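Local coordinates for protein fanconi-associated nuclease 1 homolog (Pseudomonas aeruginosa, PDB 5Y7Q) that is a bacterial member of the FAN1 nuclease family, combining helix-turn-helix, SAP-type and VRR-NUC family domains in a single chain, at residues W208-L213 with H433-A438; Q250-G255 with E259-G264; L496-D501 with I530-A535. All coordinates share one frame; numbering follows the deposited sequence.

Overall arrangement
The three contacts lie well apart in a chain about half helical. Contact 1 (208-213 with 433-438) reaches DNA: on helix 209-215, V212 and L213 meet nucleotide DG10 of chain B while E210 and F211 receive a loop some 220 residues further along the chain. Contact 2 (250-255 with 259-264) is nested within the loop that contact 1 closes. Its centre lies about 31 Å from that of contact 1, its nearest atom about 11 Å from the nucleic acid. Contact 3 (496-501 with 530-535) belongs to the VRR-NUC domain, its nearest atom about 16 Å from the nucleic acid. The centres of contacts 2 and 3 are about 52 Å apart, on opposite sides of the chain's centre.

Contact 1: residues W208-L213 with H433-A438. With nucleotides of chain B.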
loop_
_atom_site.group_PDB
_atom_site.type_symbol
_atom_site.label_atom_id
_atom_site.label_comp_id
_atom_site.label_asym_id
_atom_site.label_seq_id
_atom_site.Cartn_x
_atom_site.Cartn_y
_atom_site.Cartn_z
ATOM N N TRP A 208 -8.058 -0.761 14.455
ATOM C CA TRP A 208 -9.381 -1.063 14.979
ATOM C C TRP A 208 -10.406 -0.005 14.581
ATOM O O TRP A 208 -11.608 -0.288 14.599
ATOM C CB TRP A 208 -9.344 -1.199 16.499
ATOM C CG TRP A 208 -8.127 -1.880 17.059
ATOM C CD1 TRP A 208 -6.951 -1.285 17.435
ATOM C CD2 TRP A 208 -7.973 -3.275 17.337
ATOM N NE1 TRP A 208 -6.070 -2.230 17.919
ATOM C CE2 TRP A 208 -6.675 -3.458 17.866
ATOM C CE3 TRP A 208 -8.791 -4.393 17.162
ATOM C CZ2 TRP A 208 -6.190 -4.706 18.227
ATOM C CZ3 TRP A 208 -8.309 -5.629 17.519
ATOM C CH2 TRP A 208 -7.020 -5.778 18.048
ATOM N N SER A 209 -9.968 1.203 14.212
ATOM C CA SER A 209 -10.921 2.226 13.787
ATOM C C SER A 209 -11.622 1.852 12.478
ATOM O O SER A 209 -12.647 2.463 12.136
ATOM C CB SER A 209 -10.215 3.582 13.680
ATOM O OG SER A 209 -8.845 3.423 13.365
ATOM N N GLU A 210 -11.126 0.829 11.778
ATOM C CA GLU A 210 -11.892 0.208 10.710
ATOM C C GLU A 210 -13.339 -0.051 11.128
ATOM O O GLU A 210 -14.268 0.145 10.334
ATOM C CB GLU A 210 -11.210 -1.089 10.304
ATOM C CG GLU A 210 -11.221 -1.349 8.826
ATOM C CD GLU A 210 -10.160 -0.572 8.047
ATOM O OE1 GLU A 210 -10.270 -0.535 6.807
ATOM O OE2 GLU A 210 -9.212 -0.026 8.656
ATOM N N PHE A 211 -13.556 -0.470 12.380
ATOM C CA PHE A 211 -14.920 -0.748 12.831
ATOM C C PHE A 211 -15.760 0.515 12.922
ATOM O O PHE A 211 -16.940 0.510 12.547
ATOM C CB PHE A 211 -14.896 -1.452 14.178
ATOM C CG PHE A 211 -14.551 -2.900 14.076
ATOM C CD1 PHE A 211 -15.554 -3.856 13.997
ATOM C CD2 PHE A 211 -13.223 -3.306 14.024
ATOM C CE1 PHE A 211 -15.245 -5.185 13.875
ATOM C CE2 PHE A 211 -12.909 -4.637 13.908
ATOM C CZ PHE A 211 -13.927 -5.586 13.830
ATOM N N VAL A 212 -15.181 1.607 13.417
ATOM C CA VAL A 212 -15.991 2.807 13.573
ATOM C C VAL A 212 -16.150 3.526 12.239
ATOM O O VAL A 212 -17.230 4.037 11.927
ATOM C CB VAL A 212 -15.411 3.719 14.673
ATOM C CG1 VAL A 212 -14.067 4.259 14.285
ATOM C CG2 VAL A 212 -16.388 4.852 14.982
ATOM N N LEU A 213 -15.106 3.528 11.402
ATOM C CA LEU A 213 -15.215 4.202 10.110
ATOM C C LEU A 213 -16.204 3.491 9.175
ATOM O O LEU A 213 -16.915 4.150 8.393
ATOM C CB LEU A 213 -13.831 4.327 9.477
ATOM C CG LEU A 213 -12.960 5.533 9.844
ATOM C CD1 LEU A 213 -13.397 6.276 11.110
ATOM C CD2 LEU A 213 -11.527 5.103 9.974
ATOM N N HIS A 433 -12.932 -11.294 6.620
ATOM C CA HIS A 433 -13.515 -10.343 7.564
ATOM C C HIS A 433 -14.274 -9.265 6.783
ATOM O O HIS A 433 -14.194 -9.204 5.552
ATOM C CB HIS A 433 -12.428 -9.730 8.464
ATOM C CG HIS A 433 -11.276 -9.152 7.703
ATOM N ND1 HIS A 433 -11.378 -7.994 6.961
ATOM C CD2 HIS A 433 -10.000 -9.584 7.552
ATOM C CE1 HIS A 433 -10.212 -7.734 6.394
ATOM N NE2 HIS A 433 -9.353 -8.671 6.757
ATOM N N PRO A 434 -15.014 -8.390 7.472
ATOM C CA PRO A 434 -15.888 -7.436 6.773
ATOM C C PRO A 434 -15.184 -6.314 6.030
ATOM O O PRO A 434 -15.880 -5.512 5.401
ATOM C CB PRO A 434 -16.748 -6.859 7.904
ATOM C CG PRO A 434 -16.721 -7.849 8.929
ATOM C CD PRO A 434 -15.358 -8.443 8.903
ATOM N N PHE A 435 -13.882 -6.119 6.226
ATOM C CA PHE A 435 -13.163 -4.910 5.827
ATOM C C PHE A 435 -12.235 -5.039 4.609
ATOM O O PHE A 435 -11.349 -4.195 4.454
ATOM C CB PHE A 435 -12.423 -4.371 7.040
ATOM C CG PHE A 435 -13.325 -4.209 8.230
ATOM C CD1 PHE A 435 -14.182 -3.123 8.317
ATOM C CD2 PHE A 435 -13.373 -5.171 9.213
ATOM C CE1 PHE A 435 -15.034 -2.979 9.388
ATOM C CE2 PHE A 435 -14.226 -5.037 10.285
ATOM C CZ PHE A 435 -15.058 -3.934 10.378
ATOM N N HIS A 436 -12.318 -6.109 3.816
ATOM C CA HIS A 436 -11.474 -6.231 2.613
ATOM C C HIS A 436 -11.876 -5.265 1.502
ATOM O O HIS A 436 -13.006 -5.299 1.004
ATOM C CB HIS A 436 -11.538 -7.635 2.018
ATOM C CG HIS A 436 -11.064 -8.723 2.923
ATOM N ND1 HIS A 436 -9.744 -9.105 2.992
ATOM C CD2 HIS A 436 -11.742 -9.551 3.748
ATOM C CE1 HIS A 436 -9.622 -10.104 3.845
ATOM N NE2 HIS A 436 -10.820 -10.392 4.319
ATOM N N SER A 437 -10.925 -4.460 1.035
ATOM C CA SER A 437 -11.214 -3.681 -0.163
ATOM C C SER A 437 -11.030 -4.497 -1.451
ATOM O O SER A 437 -11.669 -4.182 -2.453
ATOM C CB SER A 437 -10.369 -2.408 -0.181
ATOM O OG SER A 437 -9.079 -2.690 -0.659
ATOM N N ALA A 438 -10.247 -5.572 -1.409
ATOM C CA ALA A 438 -9.969 -6.501 -2.493
ATOM C C ALA A 438 -9.832 -7.907 -1.935
ATOM O O ALA A 438 -9.525 -8.081 -0.751
ATOM C CB ALA A 438 -8.662 -6.127 -3.200
ATOM P P DG B 10 -15.255 9.176 21.341
ATOM O OP1 DG B 10 -16.054 9.746 22.447
ATOM O OP2 DG B 10 -14.451 7.952 21.487
ATOM O "O5'" DG B 10 -16.289 9.023 20.146
ATOM C "C5'" DG B 10 -17.069 10.147 19.771
ATOM C "C4'" DG B 10 -17.561 9.988 18.367
ATOM O "O4'" DG B 10 -16.440 10.101 17.471
ATOM C "C3'" DG B 10 -18.207 8.634 18.096
ATOM O "O3'" DG B 10 -19.542 8.805 17.686
ATOM C "C2'" DG B 10 -17.365 8.007 16.987
ATOM C "C1'" DG B 10 -16.584 9.180 16.426
ATOM N N9 DG B 10 -15.268 8.780 15.981
ATOM C C8 DG B 10 -14.395 7.939 16.630
ATOM N N7 DG B 10 -13.280 7.748 15.986
ATOM C C5 DG B 10 -13.431 8.504 14.828
ATOM C C6 DG B 10 -12.549 8.691 13.734
ATOM O O6 DG B 10 -11.414 8.201 13.565
ATOM N N1 DG B 10 -13.107 9.538 12.765
ATOM C C2 DG B 10 -14.363 10.122 12.849
ATOM N N2 DG B 10 -14.734 10.908 11.833
ATOM N N3 DG B 10 -15.187 9.957 13.866
ATOM C C4 DG B 10 -14.660 9.137 14.813
#
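F435 reaches from its loop to the first turn of helix 209-215 and sets its ring against E210 and F211. Its edge points at the face of F211 in a T-shaped stack, the centroids 4.7 Å apart and the planes inclined at 62°. The leading atom, F435 CZ, stands over the centre of the F211 ring. E210 packs on one face of F435 through its aliphatic part, with CG 3.5 Å from F435 CD1, while P434 CB lies over the opposite face. E210 O also lies 3.4 Å from F435 CE1, without a hydrogen bond. A flat, apolar ring suits a place lined mainly by methylenes and the proline. The E210 chain bends at chi2 (79°) beyond that methylene, and its OE1 has a weak hydrogen bond with Q206 NE2.

The loop is shaped by a type I beta turn from H433 to H436. F435 N donates to H433 ND1 over 3.2 Å, almost in the imidazole plane, which braces the turn from within. H433 NE2 bonds F201 O, an arrangement consistent with a neutral imidazole protonated at NE2. Histidine fits because one ring both accepts and donates. H436 NE2 sits over the centre of the H433 ring and accepts a hydrogen bond from F432 N.

Away from the loop, the same helix meets DNA: L213 CD1 is 3.7 Å from C6 of DG10 of chain B, and V212 CG2 is 3.9 Å from its C2'. Helix 42-57 packs on F211 through N46 and V50, and helix 190-201 meets F435 through Y200 and E210 through F201.

Contact 2: residues Q250-G255 with E259-G264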
loop_
_atom_site.group_PDB
_atom_site.type_symbol
_atom_site.label_atom_id
_atom_site.label_comp_id
_atom_site.label_asym_id
_atom_site.label_seq_id
_atom_site.Cartn_x
_atom_site.Cartn_y
_atom_site.Cartn_z
ATOM N N GLN A 250 11.006 -2.875 10.064
ATOM C CA GLN A 250 11.152 -1.831 11.078
ATOM C C GLN A 250 12.623 -1.505 11.343
ATOM O O GLN A 250 13.059 -0.351 11.201
ATOM C CB GLN A 250 10.464 -2.267 12.368
ATOM C CG GLN A 250 8.975 -2.490 12.223
ATOM C CD GLN A 250 8.173 -1.255 12.551
ATOM O OE1 GLN A 250 8.022 -0.892 13.723
ATOM N NE2 GLN A 250 7.651 -0.595 11.519
ATOM N N ARG A 251 13.409 -2.519 11.719
ATOM C CA ARG A 251 14.803 -2.262 12.077
ATOM C C ARG A 251 15.584 -1.670 10.906
ATOM O O ARG A 251 16.438 -0.798 11.104
ATOM C CB ARG A 251 15.464 -3.543 12.585
ATOM C CG ARG A 251 15.002 -3.995 13.968
ATOM C CD ARG A 251 15.096 -5.514 14.122
ATOM N NE ARG A 251 16.477 -6.008 14.128
ATOM C CZ ARG A 251 16.823 -7.285 13.950
ATOM N NH1 ARG A 251 15.891 -8.205 13.742
ATOM N NH2 ARG A 251 18.103 -7.643 13.973
ATOM N N PHE A 252 15.301 -2.123 9.676
ATOM C CA PHE A 252 15.943 -1.525 8.505
ATOM C C PHE A 252 15.610 -0.043 8.406
ATOM O O PHE A 252 16.505 0.804 8.279
ATOM C CB PHE A 252 15.521 -2.259 7.231
ATOM C CG PHE A 252 16.001 -1.603 5.958
ATOM C CD1 PHE A 252 17.360 -1.457 5.703
ATOM C CD2 PHE A 252 15.093 -1.143 5.009
ATOM C CE1 PHE A 252 17.802 -0.855 4.531
ATOM C CE2 PHE A 252 15.530 -0.543 3.833
ATOM C CZ PHE A 252 16.883 -0.398 3.594
ATOM N N ASP A 253 14.318 0.287 8.491
ATOM C CA ASP A 253 13.874 1.676 8.470
ATOM C C ASP A 253 14.469 2.508 9.601
ATOM O O ASP A 253 14.429 3.742 9.525
ATOM C CB ASP A 253 12.345 1.734 8.524
ATOM C CG ASP A 253 11.719 1.742 7.146
ATOM O OD1 ASP A 253 12.303 2.390 6.256
ATOM O OD2 ASP A 253 10.655 1.110 6.949
ATOM N N LEU A 254 15.012 1.877 10.646
ATOM C CA LEU A 254 15.708 2.629 11.689
ATOM C C LEU A 254 17.215 2.755 11.468
ATOM O O LEU A 254 17.894 3.335 12.320
ATOM C CB LEU A 254 15.465 2.008 13.069
ATOM C CG LEU A 254 14.093 2.208 13.719
ATOM C CD1 LEU A 254 14.177 1.928 15.220
ATOM C CD2 LEU A 254 13.531 3.601 13.435
ATOM N N GLY A 255 17.758 2.241 10.364
ATOM C CA GLY A 255 19.178 2.392 10.092
ATOM C C GLY A 255 20.077 1.259 10.539
ATOM O O GLY A 255 21.279 1.480 10.735
ATOM N N GLU A 259 24.125 -6.340 7.662
ATOM C CA GLU A 259 24.855 -7.561 7.995
ATOM C C GLU A 259 24.037 -8.435 8.938
ATOM O O GLU A 259 23.747 -9.605 8.641
ATOM C CB GLU A 259 26.219 -7.220 8.601
ATOM C CG GLU A 259 27.049 -8.455 9.011
ATOM C CD GLU A 259 28.437 -8.113 9.599
ATOM O OE1 GLU A 259 29.384 -7.893 8.810
ATOM O OE2 GLU A 259 28.584 -8.075 10.846
ATOM N N GLU A 260 23.604 -7.863 10.061
ATOM C CA GLU A 260 22.787 -8.622 11.001
ATOM C C GLU A 260 21.339 -8.734 10.536
ATOM O O GLU A 260 20.658 -9.717 10.865
ATOM C CB GLU A 260 22.875 -8.000 12.404
ATOM C CG GLU A 260 22.591 -6.501 12.486
ATOM C CD GLU A 260 22.894 -5.897 13.872
ATOM O OE1 GLU A 260 24.084 -5.662 14.184
ATOM O OE2 GLU A 260 21.938 -5.650 14.645
ATOM N N LEU A 261 20.858 -7.762 9.757
ATOM C CA LEU A 261 19.542 -7.901 9.142
ATOM C C LEU A 261 19.464 -9.174 8.313
ATOM O O LEU A 261 18.550 -9.987 8.490
ATOM C CB LEU A 261 19.228 -6.683 8.278
ATOM C CG LEU A 261 18.755 -5.433 9.008
ATOM C CD1 LEU A 261 18.361 -4.380 7.999
ATOM C CD2 LEU A 261 17.598 -5.755 9.927
ATOM N N LEU A 262 20.439 -9.372 7.418
ATOM C CA LEU A 262 20.450 -10.529 6.527
ATOM C C LEU A 262 20.699 -11.812 7.294
ATOM O O LEU A 262 20.098 -12.848 6.976
ATOM C CB LEU A 262 21.516 -10.371 5.443
ATOM C CG LEU A 262 21.316 -9.275 4.412
ATOM C CD1 LEU A 262 22.586 -9.144 3.585
ATOM C CD2 LEU A 262 20.068 -9.564 3.560
ATOM N N ALA A 263 21.618 -11.770 8.273
ATOM C CA ALA A 263 21.795 -12.919 9.164
ATOM C C ALA A 263 20.463 -13.370 9.761
ATOM O O ALA A 263 20.206 -14.577 9.870
ATOM C CB ALA A 263 22.794 -12.585 10.278
ATOM N N GLY A 264 19.596 -12.413 10.128
ATOM C CA GLY A 264 18.343 -12.749 10.794
ATOM C C GLY A 264 17.259 -13.293 9.888
ATOM O O GLY A 264 16.470 -14.147 10.311
#
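F252 and L261, their CA atoms 7.3 Å apart, mark the closest backbone approach of two helices that run in roughly opposite directions on either side of a short turn. No hydrogen bond links the segments, and side chains make the junction. L261 points its two methyl groups at different neighbours: CD1 lies 3.6 Å from F252 CB, and CD2 is 4.1 Å from R251 CB. A branched leucine suits this place, since one side chain fills the groove beside two successive residues of the facing helix. F252 holds CG anti to its own backbone N (chi1 173°), which turns the end of the ring away, though its near atom CD1 still lies 3.8 Å from L261 CD1. The ring then meets F286 and H289 of helix 273-292 edge-to-face, and L261 also touches F286, so the third helix packs against both partners.

The arrangement is a tight alpha-alpha hairpin, and helix 236-253 ends in a Schellman motif. G255 takes a positive phi of 94°, easy for glycine, and its N bonds F252 O over 2.8 Å.

On the more polar flank, R251 extends across the gap and bends at chi3 (68°). One face of its guanidinium group receives L261 CD2, which lies 4.3 Å above the plane and toward the rim. The charged end is held chiefly from the turn, by a salt bridge from R251 NH2 to E256 OE2. E260 OE2 approaches the guanidinium edge near its plane but stays 4.4 Å from R251 NH2, too far for a salt bridge. Because E256 OE2 and E260 OE2 are themselves close, the arginine probably offsets the mutual repulsion of these two carboxylates.

Contact 3: residues L496-D501 with I530-A535; sequences LEQALD and IQFWPA
A499 and F532 form the tighter half of a helix-on-sheet contact in the VRR-NUC domain, a member of the PD-(D/E)XK nuclease fold group. Helix 493-502 here rests on strand 529-533 of the mixed five-stranded sheet. The F532 ring enters beneath the helix backbone, with CZ 3.9 Å from A499 CA and 4.2 Å from A499 CB. Q498 O and A499 N lie over one face of the ring, toward its rim. Alanine suits this spot because its small side chain lets the large ring come up to the main chain. F532 also touches Y539 of strand 538-545 and H404 of strand 402-405, its neighbours in the sheet.

Q498 makes the transition from this packed side. It leaves the helix with CG anti to its carbonyl carbon (chi1 -59°) and runs extended past the ring, its amide plane turned 61° from it. Of its side chain, CB and OE1 come nearest, each 4.0 Å from F532 CD2. A glutamine serves both needs, its methylenes packing while OE1 is hydrogen-bonded to H404 NE2. The fit slackens at the exposed P534, whose CG is 4.5 Å from Q498 NE2.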
loop_
_atom_site.group_PDB
_atom_site.type_symbol
_atom_site.label_atom_id
_atom_site.label_comp_id
_atom_site.label_asym_id
_atom_site.label_seq_id
_atom_site.Cartn_x
_atom_site.Cartn_y
_atom_site.Cartn_z
ATOM N N LEU A 496 -19.403 8.305 -17.663
ATOM C CA LEU A 496 -19.800 6.910 -17.834
ATOM C C LEU A 496 -20.590 6.720 -19.120
ATOM O O LEU A 496 -20.339 5.780 -19.879
ATOM C CB LEU A 496 -20.639 6.447 -16.650
ATOM C CG LEU A 496 -20.963 4.957 -16.722
ATOM C CD1 LEU A 496 -19.662 4.165 -16.760
ATOM C CD2 LEU A 496 -21.831 4.539 -15.539
ATOM N N GLU A 497 -21.572 7.587 -19.364
ATOM C CA GLU A 497 -22.456 7.384 -20.503
ATOM C C GLU A 497 -21.694 7.593 -21.808
ATOM O O GLU A 497 -21.749 6.752 -22.722
ATOM C CB GLU A 497 -23.671 8.311 -20.388
ATOM C CG GLU A 497 -25.052 7.603 -20.408
ATOM C CD GLU A 497 -25.178 6.425 -19.420
ATOM O OE1 GLU A 497 -25.167 5.257 -19.876
ATOM O OE2 GLU A 497 -25.298 6.663 -18.193
ATOM N N GLN A 498 -20.916 8.680 -21.886
ATOM C CA GLN A 498 -20.066 8.885 -23.057
ATOM C C GLN A 498 -19.099 7.722 -23.253
ATOM O O GLN A 498 -18.948 7.219 -24.370
ATOM C CB GLN A 498 -19.321 10.212 -22.942
ATOM C CG GLN A 498 -20.276 11.382 -22.819
ATOM C CD GLN A 498 -19.577 12.716 -22.715
ATOM O OE1 GLN A 498 -18.427 12.794 -22.299
ATOM N NE2 GLN A 498 -20.275 13.781 -23.106
ATOM N N ALA A 499 -18.469 7.242 -22.176
ATOM C CA ALA A 499 -17.585 6.091 -22.329
ATOM C C ALA A 499 -18.345 4.876 -22.858
ATOM O O ALA A 499 -17.870 4.186 -23.767
ATOM C CB ALA A 499 -16.907 5.779 -21.004
ATOM N N LEU A 500 -19.557 4.644 -22.353
ATOM C CA LEU A 500 -20.306 3.455 -22.731
ATOM C C LEU A 500 -20.652 3.482 -24.204
ATOM O O LEU A 500 -20.504 2.478 -24.914
ATOM C CB LEU A 500 -21.575 3.346 -21.899
ATOM C CG LEU A 500 -21.412 2.807 -20.477
ATOM C CD1 LEU A 500 -22.772 2.358 -19.966
ATOM C CD2 LEU A 500 -20.428 1.651 -20.422
ATOM N N ASP A 501 -21.147 4.617 -24.674
ATOM C CA ASP A 501 -21.653 4.655 -26.031
ATOM C C ASP A 501 -20.570 4.933 -27.072
ATOM O O ASP A 501 -20.759 4.575 -28.240
ATOM C CB ASP A 501 -22.818 5.651 -26.091
ATOM C CG ASP A 501 -24.057 5.149 -25.291
ATOM O OD1 ASP A 501 -24.866 4.361 -25.853
ATOM O OD2 ASP A 501 -24.211 5.523 -24.097
ATOM N N ILE A 530 -8.728 11.461 -22.351
ATOM C CA ILE A 530 -9.547 10.795 -23.339
ATOM C C ILE A 530 -10.581 11.807 -23.855
ATOM O O ILE A 530 -11.201 12.541 -23.075
ATOM C CB ILE A 530 -10.190 9.533 -22.729
ATOM C CG1 ILE A 530 -10.915 8.721 -23.827
ATOM C CG2 ILE A 530 -11.086 9.919 -21.503
ATOM C CD1 ILE A 530 -11.250 7.253 -23.469
ATOM N N GLN A 531 -10.739 11.895 -25.166
ATOM C CA GLN A 531 -11.720 12.811 -25.715
ATOM C C GLN A 531 -12.748 12.038 -26.529
ATOM O O GLN A 531 -12.424 11.051 -27.206
ATOM C CB GLN A 531 -11.083 13.940 -26.550
ATOM C CG GLN A 531 -9.749 13.664 -27.192
ATOM C CD GLN A 531 -9.447 14.675 -28.299
ATOM O OE1 GLN A 531 -10.154 15.680 -28.443
ATOM N NE2 GLN A 531 -8.414 14.406 -29.095
ATOM N N PHE A 532 -13.993 12.488 -26.419
ATOM C CA PHE A 532 -15.137 11.862 -27.040
ATOM C C PHE A 532 -15.795 12.853 -27.982
ATOM O O PHE A 532 -15.884 14.057 -27.696
ATOM C CB PHE A 532 -16.155 11.387 -25.997
ATOM C CG PHE A 532 -15.622 10.335 -25.056
ATOM C CD1 PHE A 532 -15.327 9.057 -25.513
ATOM C CD2 PHE A 532 -15.426 10.622 -23.707
ATOM C CE1 PHE A 532 -14.838 8.094 -24.644
ATOM C CE2 PHE A 532 -14.943 9.668 -22.843
ATOM C CZ PHE A 532 -14.648 8.409 -23.301
ATOM N N TRP A 533 -16.253 12.323 -29.105
ATOM C CA TRP A 533 -17.120 13.036 -30.032
ATOM C C TRP A 533 -18.398 12.207 -30.040
ATOM O O TRP A 533 -18.499 11.209 -30.782
ATOM C CB TRP A 533 -16.487 13.150 -31.415
ATOM C CG TRP A 533 -15.194 13.970 -31.521
ATOM C CD1 TRP A 533 -15.089 15.305 -31.824
ATOM C CD2 TRP A 533 -13.842 13.487 -31.388
ATOM N NE1 TRP A 533 -13.765 15.681 -31.877
ATOM C CE2 TRP A 533 -12.977 14.588 -31.623
ATOM C CE3 TRP A 533 -13.277 12.238 -31.084
ATOM C CZ2 TRP A 533 -11.578 14.475 -31.558
ATOM C CZ3 TRP A 533 -11.881 12.131 -31.022
ATOM C CH2 TRP A 533 -11.053 13.243 -31.258
ATOM N N PRO A 534 -19.347 12.512 -29.145
ATOM C CA PRO A 534 -20.559 11.677 -29.025
ATOM C C PRO A 534 -21.429 11.663 -30.255
ATOM O O PRO A 534 -22.259 10.757 -30.370
ATOM C CB PRO A 534 -21.307 12.292 -27.830
ATOM C CG PRO A 534 -20.651 13.614 -27.573
ATOM C CD PRO A 534 -19.221 13.456 -28.020
ATOM N N ALA A 535 -21.278 12.633 -31.162
ATOM C CA ALA A 535 -22.073 12.646 -32.390
ATOM C C ALA A 535 -21.794 11.413 -33.241
ATOM O O ALA A 535 -22.720 10.712 -33.671
ATOM C CB ALA A 535 -21.790 13.918 -33.194
#